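Local coordinates for protein probable cobalt-precorrin-6B C(15)-methyltransferase (decarboxylating) (Methanothermobacter thermautotrophicus, PDB 1L3I) that probably methylates C-15 of cobalt-precorrin-6B with S-adenosyl-L-methionine and then decarboxylates C-12, giving cobalt-precorrin-7 on the anaerobic route to adenosylcobalamin, at residues 29-34 with 52-57; 35-40 with 101-106; 111-116 with 141-146; 132-137 with 180-185. One frame throughout, in Å; residues are numbered along the deposited sequence.

Contact 1 (29-34 with 52-57)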
loop_
_atom_site.group_PDB
_atom_site.type_symbol
_atom_site.label_atom_id
_atom_site.label_comp_id
_atom_site.label_asym_id
_atom_site.label_seq_id
_atom_site.Cartn_x
_atom_site.Cartn_y
_atom_site.Cartn_z
ATOM N N ALA A 29 -18.711 -12.666 1.287
ATOM C CA ALA A 29 -19.757 -13.512 0.726
ATOM C C ALA A 29 -20.555 -14.270 1.800
ATOM O O ALA A 29 -21.747 -14.504 1.622
ATOM C CB ALA A 29 -19.157 -14.486 -0.293
ATOM N N GLU A 30 -19.894 -14.653 2.896
ATOM C CA GLU A 30 -20.538 -15.395 3.980
ATOM C C GLU A 30 -21.260 -16.613 3.405
ATOM O O GLU A 30 -22.488 -16.726 3.490
ATOM C CB GLU A 30 -21.545 -14.510 4.710
ATOM C CG GLU A 30 -21.001 -13.161 5.123
ATOM C CD GLU A 30 -22.069 -12.289 5.749
ATOM O OE1 GLU A 30 -22.896 -11.724 4.989
ATOM O OE2 GLU A 30 -22.087 -12.187 7.001
ATOM N N PRO A 31 -20.502 -17.551 2.823
ATOM C CA PRO A 31 -21.058 -18.766 2.223
ATOM C C PRO A 31 -21.833 -19.652 3.196
ATOM O O PRO A 31 -21.336 -19.984 4.272
ATOM C CB PRO A 31 -19.818 -19.496 1.699
ATOM C CG PRO A 31 -18.810 -18.396 1.532
ATOM C CD PRO A 31 -19.034 -17.565 2.757
ATOM N N GLY A 32 -23.041 -20.038 2.790
ATOM C CA GLY A 32 -23.875 -20.904 3.604
ATOM C C GLY A 32 -24.125 -22.200 2.846
ATOM O O GLY A 32 -24.222 -22.189 1.619
ATOM N N LYS A 33 -24.274 -23.300 3.575
ATOM C CA LYS A 33 -24.501 -24.591 2.948
ATOM C C LYS A 33 -25.751 -24.724 2.093
ATOM O O LYS A 33 -25.879 -25.672 1.330
ATOM C CB LYS A 33 -24.459 -25.689 4.000
ATOM C CG LYS A 33 -23.044 -25.996 4.499
ATOM C CD LYS A 33 -23.085 -27.157 5.482
ATOM C CE LYS A 33 -21.685 -27.670 5.837
ATOM N NZ LYS A 33 -21.788 -29.041 6.432
ATOM N N ASN A 34 -26.676 -23.782 2.209
ATOM C CA ASN A 34 -27.907 -23.820 1.417
ATOM C C ASN A 34 -27.923 -22.703 0.385
ATOM O O ASN A 34 -28.970 -22.386 -0.179
ATOM C CB ASN A 34 -29.147 -23.672 2.309
ATOM C CG ASN A 34 -29.276 -24.795 3.319
ATOM O OD1 ASN A 34 -28.711 -25.886 3.144
ATOM N ND2 ASN A 34 -30.004 -24.527 4.405
ATOM N N ALA A 52 -17.225 -23.888 -3.897
ATOM C CA ALA A 52 -17.602 -25.291 -4.058
ATOM C C ALA A 52 -17.709 -26.035 -2.722
ATOM O O ALA A 52 -18.696 -26.736 -2.461
ATOM C CB ALA A 52 -16.607 -26.001 -4.977
ATOM N N GLY A 53 -16.712 -25.855 -1.865
ATOM C CA GLY A 53 -16.732 -26.532 -0.582
ATOM C C GLY A 53 -17.549 -25.869 0.510
ATOM O O GLY A 53 -17.511 -26.336 1.641
ATOM N N ARG A 54 -18.305 -24.817 0.195
ATOM C CA ARG A 54 -19.080 -24.130 1.230
ATOM C C ARG A 54 -20.557 -23.921 0.951
ATOM O O ARG A 54 -21.343 -23.703 1.887
ATOM C CB ARG A 54 -18.435 -22.786 1.582
ATOM C CG ARG A 54 -17.034 -22.940 2.119
ATOM C CD ARG A 54 -16.426 -21.635 2.469
ATOM N NE ARG A 54 -14.991 -21.794 2.662
ATOM C CZ ARG A 54 -14.160 -20.817 2.998
ATOM N NH1 ARG A 54 -14.612 -19.583 3.172
ATOM N NH2 ARG A 54 -12.881 -21.096 3.213
ATOM N N VAL A 55 -20.948 -23.965 -0.319
ATOM C CA VAL A 55 -22.343 -23.753 -0.675
ATOM C C VAL A 55 -22.985 -25.008 -1.268
ATOM O O VAL A 55 -22.327 -26.042 -1.442
ATOM C CB VAL A 55 -22.529 -22.515 -1.617
ATOM C CG1 VAL A 55 -21.971 -21.275 -0.970
ATOM C CG2 VAL A 55 -21.873 -22.744 -2.957
ATOM N N ARG A 56 -24.276 -24.910 -1.572
ATOM C CA ARG A 56 -25.021 -26.037 -2.134
ATOM C C ARG A 56 -24.719 -26.260 -3.616
ATOM O O ARG A 56 -24.354 -27.361 -4.008
ATOM C CB ARG A 56 -26.528 -25.830 -1.899
ATOM C CG ARG A 56 -27.454 -26.942 -2.424
ATOM C CD ARG A 56 -28.884 -26.786 -1.904
ATOM N NE ARG A 56 -29.277 -25.382 -1.797
ATOM C CZ ARG A 56 -30.498 -24.896 -2.010
ATOM N NH1 ARG A 56 -31.492 -25.699 -2.359
ATOM N NH2 ARG A 56 -30.724 -23.586 -1.880
ATOM N N ARG A 57 -24.840 -25.213 -4.424
ATOM C CA ARG A 57 -24.588 -25.312 -5.852
ATOM C C ARG A 57 -23.856 -24.062 -6.346
ATOM O O ARG A 57 -24.191 -22.940 -5.944
ATOM C CB ARG A 57 -25.923 -25.498 -6.604
ATOM C CG ARG A 57 -25.871 -25.416 -8.131
ATOM C CD ARG A 57 -25.080 -26.552 -8.798
ATOM N NE ARG A 57 -25.728 -27.865 -8.687
ATOM C CZ ARG A 57 -25.175 -29.030 -9.045
ATOM N NH1 ARG A 57 -23.947 -29.077 -9.553
ATOM N NH2 ARG A 57 -25.845 -30.159 -8.886
#
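Pro31 and Arg54 lie side by side with their side chains pointing the same way, and the proline CB rests 3.6 Å from Arg54 CB. The extended arginine chain carries on past the ring, its CD 4.1 Å from Pro31 CG, while CG1 of Val55 comes up to the same proline CB at 3.9 Å. Beyond this apolar patch the two backbones run roughly the same way without pairing as strands. Gly32 O takes a CA-H...O contact from Val55 CA at 3.4 Å, and Arg54 O receives a similar one from Lys33 CA. A conventional hydrogen bond comes from a side chain: Arg56 NH2 reaches Asn34 O at 2.7 Å, with the N-H...O angle bent to 143°. The donor sits above the carbonyl plane, and the oxygen near the edge of the guanidinium. Arg56 gets there because its CG stands anti to the backbone N (chi1 -180°) and the chain then bends at chi3, bringing the edge of its guanidinium to the Asn34 carbonyl. In the second shell, Asp35 OD2 accepts a weak hydrogen bond from Gly32 N, and Asn83 ND2 bonds the Arg56 carbonyl. Met26 of helix 19-29 packs against both Pro31 and Arg54, so this surface contact joins the two loops that lead from helices 19-29 and 46-52 into the neighbouring parallel strands 36-40 and 57-62.

Contact 2 (35-40 with 101-106)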
loop_
_atom_site.group_PDB
_atom_site.type_symbol
_atom_site.label_atom_id
_atom_site.label_comp_id
_atom_site.label_asym_id
_atom_site.label_seq_id
_atom_site.Cartn_x
_atom_site.Cartn_y
_atom_site.Cartn_z
ATOM N N ASP A 35 -26.759 -22.099 0.161
ATOM C CA ASP A 35 -26.644 -21.009 -0.793
ATOM C C ASP A 35 -26.357 -21.493 -2.193
ATOM O O ASP A 35 -25.699 -22.518 -2.391
ATOM C CB ASP A 35 -25.544 -20.033 -0.370
ATOM C CG ASP A 35 -25.974 -19.107 0.748
ATOM O OD1 ASP A 35 -27.197 -18.896 0.895
ATOM O OD2 ASP A 35 -25.093 -18.573 1.472
ATOM N N VAL A 36 -26.854 -20.732 -3.156
ATOM C CA VAL A 36 -26.655 -21.010 -4.571
ATOM C C VAL A 36 -25.779 -19.845 -5.024
ATOM O O VAL A 36 -26.159 -18.688 -4.863
ATOM C CB VAL A 36 -27.988 -20.992 -5.358
ATOM C CG1 VAL A 36 -27.727 -21.187 -6.850
ATOM C CG2 VAL A 36 -28.920 -22.065 -4.837
ATOM N N ALA A 37 -24.598 -20.135 -5.548
ATOM C CA ALA A 37 -23.704 -19.079 -5.959
ATOM C C ALA A 37 -23.353 -19.144 -7.421
ATOM O O ALA A 37 -23.454 -20.196 -8.044
ATOM C CB ALA A 37 -22.435 -19.144 -5.121
ATOM N N VAL A 38 -22.957 -18.002 -7.975
ATOM C CA VAL A 38 -22.518 -17.937 -9.368
ATOM C C VAL A 38 -21.182 -17.204 -9.394
ATOM O O VAL A 38 -21.008 -16.191 -8.717
ATOM C CB VAL A 38 -23.544 -17.235 -10.313
ATOM C CG1 VAL A 38 -23.748 -15.794 -9.923
ATOM C CG2 VAL A 38 -23.066 -17.311 -11.749
ATOM N N ASP A 39 -20.214 -17.783 -10.096
ATOM C CA ASP A 39 -18.898 -17.184 -10.240
ATOM C C ASP A 39 -18.761 -16.787 -11.700
ATOM O O ASP A 39 -18.532 -17.631 -12.567
ATOM C CB ASP A 39 -17.803 -18.179 -9.831
ATOM C CG ASP A 39 -16.397 -17.585 -9.907
ATOM O OD1 ASP A 39 -16.250 -16.352 -9.921
ATOM O OD2 ASP A 39 -15.428 -18.352 -9.963
ATOM N N VAL A 40 -18.981 -15.503 -11.983
ATOM C CA VAL A 40 -18.888 -14.979 -13.336
ATOM C C VAL A 40 -17.422 -14.755 -13.693
ATOM O O VAL A 40 -16.758 -13.879 -13.111
ATOM C CB VAL A 40 -19.684 -13.661 -13.471
ATOM C CG1 VAL A 40 -19.597 -13.117 -14.877
ATOM C CG2 VAL A 40 -21.136 -13.880 -13.079
ATOM N N ILE A 101 -29.938 -16.669 -7.350
ATOM C CA ILE A 101 -28.717 -16.812 -6.565
ATOM C C ILE A 101 -28.682 -16.054 -5.248
ATOM O O ILE A 101 -29.285 -14.998 -5.097
ATOM C CB ILE A 101 -27.498 -16.341 -7.395
ATOM C CG1 ILE A 101 -27.755 -14.899 -7.869
ATOM C CG2 ILE A 101 -27.256 -17.291 -8.577
ATOM C CD1 ILE A 101 -26.656 -14.290 -8.648
ATOM N N ASP A 102 -27.918 -16.590 -4.312
ATOM C CA ASP A 102 -27.743 -15.989 -3.003
ATOM C C ASP A 102 -26.436 -15.205 -3.009
ATOM O O ASP A 102 -26.313 -14.190 -2.322
ATOM C CB ASP A 102 -27.677 -17.072 -1.940
ATOM C CG ASP A 102 -28.966 -17.858 -1.837
ATOM O OD1 ASP A 102 -29.979 -17.263 -1.404
ATOM O OD2 ASP A 102 -28.981 -19.056 -2.208
ATOM N N ILE A 103 -25.468 -15.697 -3.783
ATOM C CA ILE A 103 -24.158 -15.082 -3.886
ATOM C C ILE A 103 -23.735 -14.958 -5.347
ATOM O O ILE A 103 -23.877 -15.895 -6.133
ATOM C CB ILE A 103 -23.092 -15.926 -3.147
ATOM C CG1 ILE A 103 -23.434 -16.054 -1.666
ATOM C CG2 ILE A 103 -21.706 -15.327 -3.321
ATOM C CD1 ILE A 103 -22.637 -17.132 -0.968
ATOM N N ALA A 104 -23.203 -13.800 -5.704
ATOM C CA ALA A 104 -22.713 -13.553 -7.048
ATOM C C ALA A 104 -21.343 -12.869 -6.964
ATOM O O ALA A 104 -21.205 -11.781 -6.388
ATOM C CB ALA A 104 -23.683 -12.675 -7.818
ATOM N N VAL A 105 -20.325 -13.541 -7.494
ATOM C CA VAL A 105 -18.962 -13.008 -7.538
ATOM C C VAL A 105 -18.621 -12.777 -9.009
ATOM O O VAL A 105 -18.715 -13.698 -9.844
ATOM C CB VAL A 105 -17.928 -13.976 -6.932
ATOM C CG1 VAL A 105 -16.492 -13.409 -7.100
ATOM C CG2 VAL A 105 -18.272 -14.236 -5.459
ATOM N N VAL A 106 -18.291 -11.540 -9.346
ATOM C CA VAL A 106 -17.937 -11.225 -10.717
ATOM C C VAL A 106 -16.422 -11.121 -10.789
ATOM O O VAL A 106 -15.849 -10.109 -10.386
ATOM C CB VAL A 106 -18.590 -9.904 -11.194
ATOM C CG1 VAL A 106 -18.336 -9.708 -12.684
ATOM C CG2 VAL A 106 -20.078 -9.935 -10.910
#
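CG1 of Val38 rests against two groups that touch each other, Ile101 CD1 at 3.5 Å and Ala104 CB at 3.8 Å, one on each side of the corner at Asp102. With chi1 at 63°, CG1 stands between the backbone N and the carbonyl carbon, where it lies against the alanine methyl. Val40 and Val106 continue this face, which Leu95 and Ile120 cover from helices 91-95 and 113-122. On the other face the methyl of Ala37 lies 3.8 Å from Ile103 CB, and the isoleucine turns its CD1 to Asp35 OD2 at 3.7 Å. Between the faces the strands run parallel, Val38 N bonding Ile103 O, Val105 N bonding Val38 O and Val40 N bonding Val105 O. At the start, where the chain turns, Val36 O is gripped twice, by Asp102 N at 2.8 Å and by Ile103 N at 3.3 Å. The Asp102 carboxylate closes this end: OD2 accepts Val36 N at 2.9 Å through its anti lone pair. An alanine here would remove that carboxylate and would probably leave the Val36 N-H without its mate, freeing the start of strand 36-40 to shift. These are central strands of a class I methyltransferase sheet, the first of them running into the cofactor-binding loop at Gly41. Asp35 OD1 stands 3.6 Å from Asp102 OD2, a closeness that may raise the proton affinity of one carboxylate, though long, weak ion pairs to Arg129 and Lys125 should ease it.

Contact 3 (111-116 with 141-146)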
loop_
_atom_site.group_PDB
_atom_site.type_symbol
_atom_site.label_atom_id
_atom_site.label_comp_id
_atom_site.label_asym_id
_atom_site.label_seq_id
_atom_site.Cartn_x
_atom_site.Cartn_y
_atom_site.Cartn_z
ATOM N N GLY A 111 -16.099 -6.141 -20.592
ATOM C CA GLY A 111 -16.803 -5.073 -21.269
ATOM C C GLY A 111 -18.296 -5.072 -21.031
ATOM O O GLY A 111 -18.955 -4.082 -21.309
ATOM N N GLU A 112 -18.819 -6.147 -20.455
ATOM C CA GLU A 112 -20.257 -6.261 -20.202
ATOM C C GLU A 112 -20.638 -6.169 -18.728
ATOM O O GLU A 112 -21.679 -6.681 -18.328
ATOM C CB GLU A 112 -20.770 -7.588 -20.771
ATOM C CG GLU A 112 -20.399 -7.802 -22.225
ATOM C CD GLU A 112 -20.644 -9.218 -22.693
ATOM O OE1 GLU A 112 -20.672 -10.134 -21.844
ATOM O OE2 GLU A 112 -20.790 -9.411 -23.918
ATOM N N LEU A 113 -19.829 -5.471 -17.936
ATOM C CA LEU A 113 -20.094 -5.360 -16.503
ATOM C C LEU A 113 -21.505 -4.892 -16.164
ATOM O O LEU A 113 -22.227 -5.529 -15.386
ATOM C CB LEU A 113 -19.074 -4.443 -15.823
ATOM C CG LEU A 113 -19.291 -4.308 -14.318
ATOM C CD1 LEU A 113 -19.063 -5.641 -13.610
ATOM C CD2 LEU A 113 -18.379 -3.231 -13.778
ATOM N N GLN A 114 -21.890 -3.773 -16.762
ATOM C CA GLN A 114 -23.203 -3.182 -16.531
ATOM C C GLN A 114 -24.337 -4.171 -16.791
ATOM O O GLN A 114 -25.239 -4.324 -15.964
ATOM C CB GLN A 114 -23.353 -1.961 -17.421
ATOM C CG GLN A 114 -24.613 -1.178 -17.198
ATOM C CD GLN A 114 -24.659 0.040 -18.084
ATOM O OE1 GLN A 114 -24.867 -0.067 -19.302
ATOM N NE2 GLN A 114 -24.444 1.210 -17.487
ATOM N N GLU A 115 -24.263 -4.853 -17.929
ATOM C CA GLU A 115 -25.270 -5.837 -18.331
ATOM C C GLU A 115 -25.317 -6.995 -17.339
ATOM O O GLU A 115 -26.396 -7.408 -16.904
ATOM C CB GLU A 115 -24.924 -6.364 -19.724
ATOM C CG GLU A 115 -25.929 -7.309 -20.326
ATOM C CD GLU A 115 -25.523 -7.790 -21.715
ATOM O OE1 GLU A 115 -24.458 -7.356 -22.225
ATOM O OE2 GLU A 115 -26.279 -8.606 -22.301
ATOM N N ILE A 116 -24.131 -7.526 -17.025
ATOM C CA ILE A 116 -23.927 -8.637 -16.103
ATOM C C ILE A 116 -24.530 -8.296 -14.752
ATOM O O ILE A 116 -25.237 -9.115 -14.169
ATOM C CB ILE A 116 -22.409 -8.922 -15.929
ATOM C CG1 ILE A 116 -21.838 -9.529 -17.206
ATOM C CG2 ILE A 116 -22.138 -9.847 -14.738
ATOM C CD1 ILE A 116 -20.327 -9.664 -17.166
ATOM N N PHE A 141 -14.782 2.189 -10.791
ATOM C CA PHE A 141 -15.733 3.274 -10.925
ATOM C C PHE A 141 -17.067 2.724 -11.424
ATOM O O PHE A 141 -18.117 2.975 -10.834
ATOM C CB PHE A 141 -15.208 4.298 -11.925
ATOM C CG PHE A 141 -16.150 5.442 -12.166
ATOM C CD1 PHE A 141 -16.192 6.523 -11.282
ATOM C CD2 PHE A 141 -17.002 5.443 -13.279
ATOM C CE1 PHE A 141 -17.063 7.585 -11.498
ATOM C CE2 PHE A 141 -17.881 6.503 -13.508
ATOM C CZ PHE A 141 -17.913 7.577 -12.620
ATOM N N GLU A 142 -17.013 1.957 -12.509
ATOM C CA GLU A 142 -18.193 1.356 -13.130
ATOM C C GLU A 142 -19.035 0.511 -12.173
ATOM O O GLU A 142 -20.243 0.701 -12.105
ATOM C CB GLU A 142 -17.779 0.533 -14.364
ATOM C CG GLU A 142 -18.924 0.241 -15.315
ATOM C CD GLU A 142 -19.607 1.527 -15.804
ATOM O OE1 GLU A 142 -18.916 2.573 -15.944
ATOM O OE2 GLU A 142 -20.840 1.486 -16.043
ATOM N N ALA A 143 -18.388 -0.377 -11.412
ATOM C CA ALA A 143 -19.071 -1.249 -10.458
ATOM C C ALA A 143 -19.861 -0.414 -9.450
ATOM O O ALA A 143 -21.014 -0.708 -9.150
ATOM C CB ALA A 143 -18.040 -2.158 -9.734
HETATM N N MSE A 144 -19.239 0.652 -8.968
HETATM C CA MSE A 144 -19.851 1.549 -7.999
HETATM C C MSE A 144 -21.087 2.248 -8.566
HETATM O O MSE A 144 -22.174 2.101 -8.018
HETATM C CB MSE A 144 -18.833 2.587 -7.565
HETATM C CG MSE A 144 -17.640 1.988 -6.862
HETATM SE SE MSE A 144 -17.881 2.055 -4.991
HETATM C CE MSE A 144 -17.138 3.820 -4.767
ATOM N N GLU A 145 -20.911 2.991 -9.657
ATOM C CA GLU A 145 -22.019 3.705 -10.295
ATOM C C GLU A 145 -23.160 2.731 -10.602
ATOM O O GLU A 145 -24.281 2.914 -10.144
ATOM C CB GLU A 145 -21.554 4.425 -11.586
ATOM C CG GLU A 145 -22.668 5.267 -12.285
ATOM C CD GLU A 145 -22.158 6.209 -13.392
ATOM O OE1 GLU A 145 -21.620 5.713 -14.418
ATOM O OE2 GLU A 145 -22.324 7.450 -13.246
ATOM N N CYS A 146 -22.854 1.659 -11.320
ATOM C CA CYS A 146 -23.866 0.677 -11.669
ATOM C C CYS A 146 -24.616 0.129 -10.477
ATOM O O CYS A 146 -25.838 0.148 -10.469
ATOM C CB CYS A 146 -23.251 -0.466 -12.451
ATOM S SG CYS A 146 -22.897 0.014 -14.143
#
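The sulfur of Cys146 lies against the side chain of Gln114: CG is 3.7 Å from SG, with CB and NE2 slightly farther off. The glutamine can lie along the sulfur because its CG is anti to the backbone N (chi1 -175°) and the chain runs on extended toward the facing helix. Its amide also looks at Glu142, but NE2 and OE2 are 3.9 Å apart and the amide and carboxylate planes are turned 68° from each other. Next to this polar margin, Leu113 lays one methyl, CD2, against the neighbouring helix, 3.8 Å from Glu142 CG and 3.7 Å from Ala143 N. The leucine and glutamate side chains run antiparallel past each other, and the leucine meets the CB-CG part of the glutamate. At the start of its helix Glu112 takes the N-cap position and accepts a weak hydrogen bond from N6 of S-adenosyl-L-homocysteine, while on the far helix Phe141 stacks on Phe141 of a second subunit. Here helices 113-122 and 137-149, which lie on the same side of the Rossmann-type sheet, meet through apolar and sulfur contacts, with the polar ends of Gln114 and Glu142 near each other but not directly bonded.

Contact 4 (132-137 with 180-185)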
loop_
_atom_site.group_PDB
_atom_site.type_symbol
_atom_site.label_atom_id
_atom_site.label_comp_id
_atom_site.label_asym_id
_atom_site.label_seq_id
_atom_site.Cartn_x
_atom_site.Cartn_y
_atom_site.Cartn_z
ATOM N N VAL A 132 -17.733 -7.720 -6.697
ATOM C CA VAL A 132 -17.047 -7.564 -7.959
ATOM C C VAL A 132 -15.576 -7.357 -7.644
ATOM O O VAL A 132 -15.233 -6.527 -6.811
ATOM C CB VAL A 132 -17.570 -6.320 -8.751
ATOM C CG1 VAL A 132 -16.833 -6.205 -10.088
ATOM C CG2 VAL A 132 -19.091 -6.406 -8.974
ATOM N N THR A 133 -14.722 -8.147 -8.282
ATOM C CA THR A 133 -13.279 -8.065 -8.106
ATOM C C THR A 133 -12.769 -7.178 -9.224
ATOM O O THR A 133 -12.876 -7.544 -10.396
ATOM C CB THR A 133 -12.644 -9.452 -8.263
ATOM O OG1 THR A 133 -13.353 -10.385 -7.442
ATOM C CG2 THR A 133 -11.196 -9.419 -7.824
ATOM N N ALA A 134 -12.181 -6.035 -8.884
ATOM C CA ALA A 134 -11.691 -5.095 -9.887
ATOM C C ALA A 134 -10.200 -4.789 -9.886
ATOM O O ALA A 134 -9.648 -4.377 -8.871
ATOM C CB ALA A 134 -12.459 -3.802 -9.777
ATOM N N ILE A 135 -9.547 -5.018 -11.020
ATOM C CA ILE A 135 -8.126 -4.685 -11.156
ATOM C C ILE A 135 -7.969 -3.469 -12.078
ATOM O O ILE A 135 -6.945 -2.789 -12.050
ATOM C CB ILE A 135 -7.278 -5.859 -11.678
ATOM C CG1 ILE A 135 -7.791 -6.332 -13.036
ATOM C CG2 ILE A 135 -7.262 -6.985 -10.661
ATOM C CD1 ILE A 135 -6.909 -7.375 -13.654
ATOM N N LEU A 136 -8.985 -3.207 -12.906
ATOM C CA LEU A 136 -8.971 -2.052 -13.795
ATOM C C LEU A 136 -9.614 -0.866 -13.089
ATOM O O LEU A 136 -10.672 -0.987 -12.485
ATOM C CB LEU A 136 -9.745 -2.325 -15.079
ATOM C CG LEU A 136 -9.229 -3.436 -16.000
ATOM C CD1 LEU A 136 -10.075 -3.466 -17.253
ATOM C CD2 LEU A 136 -7.771 -3.215 -16.335
ATOM N N LEU A 137 -8.978 0.287 -13.201
ATOM C CA LEU A 137 -9.484 1.507 -12.592
ATOM C C LEU A 137 -10.935 1.799 -13.041
ATOM O O LEU A 137 -11.783 2.187 -12.237
ATOM C CB LEU A 137 -8.562 2.682 -12.967
ATOM C CG LEU A 137 -9.034 4.127 -12.788
ATOM C CD1 LEU A 137 -9.398 4.439 -11.330
ATOM C CD2 LEU A 137 -7.941 5.047 -13.283
ATOM N N ALA A 180 -9.315 -4.330 -5.910
ATOM C CA ALA A 180 -10.412 -3.743 -5.153
ATOM C C ALA A 180 -11.625 -4.688 -5.180
ATOM O O ALA A 180 -11.844 -5.429 -6.150
ATOM C CB ALA A 180 -10.795 -2.380 -5.737
ATOM N N LEU A 181 -12.367 -4.709 -4.081
ATOM C CA LEU A 181 -13.563 -5.526 -3.988
ATOM C C LEU A 181 -14.726 -4.568 -3.781
ATOM O O LEU A 181 -14.741 -3.807 -2.804
ATOM C CB LEU A 181 -13.501 -6.516 -2.817
ATOM C CG LEU A 181 -12.421 -7.600 -2.863
ATOM C CD1 LEU A 181 -12.549 -8.467 -1.632
ATOM C CD2 LEU A 181 -12.544 -8.437 -4.122
ATOM N N ILE A 182 -15.615 -4.503 -4.775
ATOM C CA ILE A 182 -16.798 -3.654 -4.712
ATOM C C ILE A 182 -17.939 -4.605 -4.323
ATOM O O ILE A 182 -18.241 -5.554 -5.053
ATOM C CB ILE A 182 -17.068 -2.946 -6.072
ATOM C CG1 ILE A 182 -15.925 -1.993 -6.409
ATOM C CG2 ILE A 182 -18.385 -2.173 -6.024
ATOM C CD1 ILE A 182 -14.730 -2.650 -7.011
ATOM N N TYR A 183 -18.558 -4.377 -3.169
ATOM C CA TYR A 183 -19.613 -5.266 -2.708
ATOM C C TYR A 183 -20.869 -4.549 -2.225
ATOM O O TYR A 183 -20.812 -3.404 -1.761
ATOM C CB TYR A 183 -19.063 -6.219 -1.640
ATOM C CG TYR A 183 -18.477 -5.519 -0.432
ATOM C CD1 TYR A 183 -19.230 -5.385 0.735
ATOM C CD2 TYR A 183 -17.223 -4.907 -0.486
ATOM C CE1 TYR A 183 -18.749 -4.671 1.825
ATOM C CE2 TYR A 183 -16.738 -4.187 0.598
ATOM C CZ TYR A 183 -17.515 -4.059 1.739
ATOM O OH TYR A 183 -17.070 -3.303 2.800
ATOM N N THR A 184 -21.997 -5.257 -2.321
ATOM C CA THR A 184 -23.318 -4.735 -1.955
ATOM C C THR A 184 -23.774 -4.896 -0.501
ATOM O O THR A 184 -23.141 -5.603 0.300
ATOM C CB THR A 184 -24.422 -5.297 -2.899
ATOM O OG1 THR A 184 -24.475 -6.723 -2.789
ATOM C CG2 THR A 184 -24.131 -4.933 -4.355
ATOM N N GLY A 185 -24.917 -4.255 -0.207
ATOM C CA GLY A 185 -25.539 -4.241 1.119
ATOM C C GLY A 185 -25.955 -5.530 1.818
ATOM O O GLY A 185 -25.655 -6.640 1.361
#
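Val132 opens the pairing with Ile182 as an antiparallel hydrogen-bonded pair: Val132 N bonds Ile182 O at 2.8 Å, and Ile182 N returns the bond to Val132 O at 2.9 Å. The Val132 oxygen also takes a CA-H...O contact from Leu181. Thr133 then faces Leu181 in a non-hydrogen-bonded pair. Their side chains lie alongside each other and point the same way. With the leucine CG anti to the carbonyl carbon (chi1 -64°), its CD2 reaches both branches of Thr133, OG1 at 3.9 Å and CG2 at 4.1 Å. Leu24, Ile25 and Leu28 of helix 19-29 pack on this face, where the Thr133 side chain comes about 6 Å from the bound S-adenosyl-L-homocysteine. Ala134 repeats the hydrogen-bonded pattern with Ala180: its N meets Ala180 O at 2.8 Å in a nearly straight bond of 179°, and Ala180 N reaches back to Ala134 O at 3.0 Å. The end of Ile182 comes up to the Ala134 methyl, CD1 3.8 Å from CB. Past Ala134 the chain leaves its partner. Ile135 and Leu136 pack on Met172 of the fourth subunit, and Leu136 is at the N-cap position of helix 137-149. Four main-chain bonds and mostly apolar side chains make this an uncharged junction, joining the last parallel strand to the antiparallel pair that completes the methyltransferase sheet.

How the contacts relate
From the N terminus, contact 1 closes the first loop, spanning strand 36-40 and helix 46-52. Contact 2 crosses it, since 35-40 lies between 29-34 and 52-57, and the two meet where Arg56 N bonds Asp35 O and Arg57 O lies by Ala37 N, the edge shared by strands 36-40 and 57-62. Contact 2 closes a sixty-residue loop before contact 3 opens. Contact 3 closes a 24-residue loop holding strand 128-134; contact 4, crossing it, closes one of 42 that includes helix 137-149 and strand 155-167. Helix 137-149 sits on the sheet through Ala143 against Ile182, while Val106 O receives Thr133 N, making strands 36-40, 101-106, 128-134 and 170-183 one continuous sheet.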